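Local structure of dehydroquinate synthase (Thermus thermophilus, 1UJN) at residues His231-Gly234 and His235-Ala239. The protein probably catalyses the metal- and NAD-dependent conversion of 3-deoxy-D-arabino-heptulosonate 7-phosphate to 3-dehydroquinate with release of phosphate, the second step of chorismate biosynthesis. Sequence-based numbering, arbitrary orientation.
Sequences HTLG and HALEA
Leu233 and Leu237, one helical turn apart, form the apolar ridge of helix 231-240, CG of Leu233 lying 4.0 Å from CD1 of Leu237. Leu237 has CG anti to its carbonyl carbon (chi1 -67°), which swings the side chain back along the helix until CG rests 3.3 Å from the carbonyl oxygen of Leu233. Branched leucines suit this buried side, where Tyr257 and Tyr253 of helix 247-264 receive Leu233 and Leu237 respectively. With an alanine in place of Leu237, the gap left beside Leu233 and Tyr253 would probably let both side chains shift. CB of Ala236 meets CD1 of Leu233 only distantly, at 4.5 Å, but sits close to Leu233 O, at 3.4 Å, and its small methyl suits a buried site near Leu294.

The backbone follows the i to i+4 pattern of an alpha-helix in the C-terminal domain, and its first residue, His231, is a predicted zinc ligand together with Glu173 and His247. His231 ND1 is hydrogen-bonded to Leu229 O, which helps to set the rotation of the ring. Glu238 would belong to the second shell of that site: its OE1 accepts a hydrogen bond from His247 ND1, which holds the imidazole in orientation, and the carboxylate probably polarises it. The Glu238 chain passes close to the carbonyl of Gly234, with Glu238 CG 3.6 Å from Gly234 O.

Among the backbone bonds, His235 N reaches His231 O at 2.8 Å. Leu237 N to Leu233 O and Glu238 N to Gly234 O (3.0 Å) are regular, whereas Ala236 N to Thr232 O is weak at 3.4 Å.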
ATOM      1  N   HIS A 231      -6.560 -25.313  -5.463  1.00 34.44           N
ATOM      2  CA  HIS A 231      -7.170 -24.205  -4.732  1.00 35.48           C
ATOM      3  C   HIS A 231      -8.604 -23.841  -5.114  1.00 33.84           C
ATOM      4  O   HIS A 231      -9.299 -23.189  -4.336  1.00 33.31           O
ATOM      5  CB  HIS A 231      -6.289 -22.958  -4.842  1.00 37.36           C
ATOM      6  CG  HIS A 231      -5.065 -23.002  -3.979  1.00 39.84           C
ATOM      7  ND1 HIS A 231      -4.090 -23.969  -4.114  1.00 40.43           N
ATOM      8  CD2 HIS A 231      -4.655 -22.192  -2.974  1.00 40.42           C
ATOM      9  CE1 HIS A 231      -3.130 -23.750  -3.231  1.00 41.10           C
ATOM     10  NE2 HIS A 231      -3.449 -22.679  -2.527  1.00 41.62           N
ATOM     11  N   THR A 232      -9.053 -24.248  -6.298  1.00 33.12           N
ATOM     12  CA  THR A 232     -10.416 -23.934  -6.719  1.00 31.75           C
ATOM     13  C   THR A 232     -11.409 -24.682  -5.830  1.00 31.50           C
ATOM     14  O   THR A 232     -12.341 -24.088  -5.283  1.00 32.16           O
ATOM     15  CB  THR A 232     -10.658 -24.315  -8.198  1.00 34.26           C
ATOM     16  OG1 THR A 232      -9.718 -23.619  -9.029  1.00 35.39           O
ATOM     17  CG2 THR A 232     -12.069 -23.926  -8.622  1.00 33.50           C
ATOM     18  N   LEU A 233     -11.209 -25.988  -5.682  1.00 29.39           N
ATOM     19  CA  LEU A 233     -12.090 -26.769  -4.828  1.00 29.46           C
ATOM     20  C   LEU A 233     -11.735 -26.479  -3.373  1.00 28.19           C
ATOM     21  O   LEU A 233     -12.615 -26.396  -2.514  1.00 27.40           O
ATOM     22  CB  LEU A 233     -11.942 -28.270  -5.109  1.00 28.26           C
ATOM     23  CG  LEU A 233     -12.810 -29.148  -4.197  1.00 29.88           C
ATOM     24  CD1 LEU A 233     -14.276 -28.769  -4.365  1.00 30.44           C
ATOM     25  CD2 LEU A 233     -12.597 -30.614  -4.521  1.00 29.46           C
ATOM     26  N   GLY A 234     -10.441 -26.315  -3.104  1.00 27.83           N
ATOM     27  CA  GLY A 234      -9.996 -26.035  -1.751  1.00 27.89           C
ATOM     28  C   GLY A 234     -10.693 -24.820  -1.172  1.00 29.65           C
ATOM     29  O   GLY A 234     -11.200 -24.848  -0.051  1.00 29.50           O
ATOM     30  N   HIS A 235     -10.714 -23.745  -1.945  1.00 30.26           N
ATOM     31  CA  HIS A 235     -11.352 -22.508  -1.525  1.00 31.93           C
ATOM     32  C   HIS A 235     -12.831 -22.736  -1.229  1.00 32.08           C
ATOM     33  O   HIS A 235     -13.367 -22.217  -0.249  1.00 30.66           O
ATOM     34  CB  HIS A 235     -11.209 -21.459  -2.624  1.00 35.84           C
ATOM     35  CG  HIS A 235     -11.868 -20.158  -2.301  1.00 40.09           C
ATOM     36  ND1 HIS A 235     -11.338 -19.261  -1.400  1.00 42.78           N
ATOM     37  CD2 HIS A 235     -13.021 -19.609  -2.747  1.00 42.90           C
ATOM     38  CE1 HIS A 235     -12.139 -18.213  -1.305  1.00 44.10           C
ATOM     39  NE2 HIS A 235     -13.166 -18.399  -2.112  1.00 45.83           N
ATOM     40  N   ALA A 236     -13.483 -23.521  -2.083  1.00 29.80           N
ATOM     41  CA  ALA A 236     -14.901 -23.819  -1.928  1.00 29.55           C
ATOM     42  C   ALA A 236     -15.175 -24.590  -0.641  1.00 29.20           C
ATOM     43  O   ALA A 236     -16.188 -24.363   0.028  1.00 30.57           O
ATOM     44  CB  ALA A 236     -15.396 -24.615  -3.129  1.00 29.57           C
ATOM     45  N   LEU A 237     -14.272 -25.502  -0.295  1.00 26.81           N
ATOM     46  CA  LEU A 237     -14.422 -26.305   0.917  1.00 28.53           C
ATOM     47  C   LEU A 237     -14.221 -25.440   2.155  1.00 29.47           C
ATOM     48  O   LEU A 237     -14.951 -25.565   3.141  1.00 30.33           O
ATOM     49  CB  LEU A 237     -13.415 -27.460   0.909  1.00 27.46           C
ATOM     50  CG  LEU A 237     -13.648 -28.519  -0.180  1.00 27.15           C
ATOM     51  CD1 LEU A 237     -12.474 -29.488  -0.216  1.00 28.42           C
ATOM     52  CD2 LEU A 237     -14.951 -29.259   0.084  1.00 28.58           C
ATOM     53  N   GLU A 238     -13.226 -24.560   2.104  1.00 29.35           N
ATOM     54  CA  GLU A 238     -12.957 -23.672   3.224  1.00 29.40           C
ATOM     55  C   GLU A 238     -14.164 -22.779   3.474  1.00 30.50           C
ATOM     56  O   GLU A 238     -14.530 -22.525   4.620  1.00 30.55           O
ATOM     57  CB  GLU A 238     -11.724 -22.817   2.936  1.00 30.95           C
ATOM     58  CG  GLU A 238     -10.409 -23.539   3.163  1.00 33.14           C
ATOM     59  CD  GLU A 238      -9.208 -22.657   2.885  1.00 37.27           C
ATOM     60  OE1 GLU A 238      -8.896 -22.428   1.698  1.00 38.58           O
ATOM     61  OE2 GLU A 238      -8.582 -22.182   3.856  1.00 40.11           O
ATOM     62  N   ALA A 239     -14.791 -22.320   2.396  1.00 30.07           N
ATOM     63  CA  ALA A 239     -15.958 -21.454   2.508  1.00 31.91           C
ATOM     64  C   ALA A 239     -17.166 -22.193   3.075  1.00 31.51           C
ATOM     65  O   ALA A 239     -17.872 -21.676   3.946  1.00 29.77           O
ATOM     66  CB  ALA A 239     -16.299 -20.859   1.142  1.00 32.89           C
TER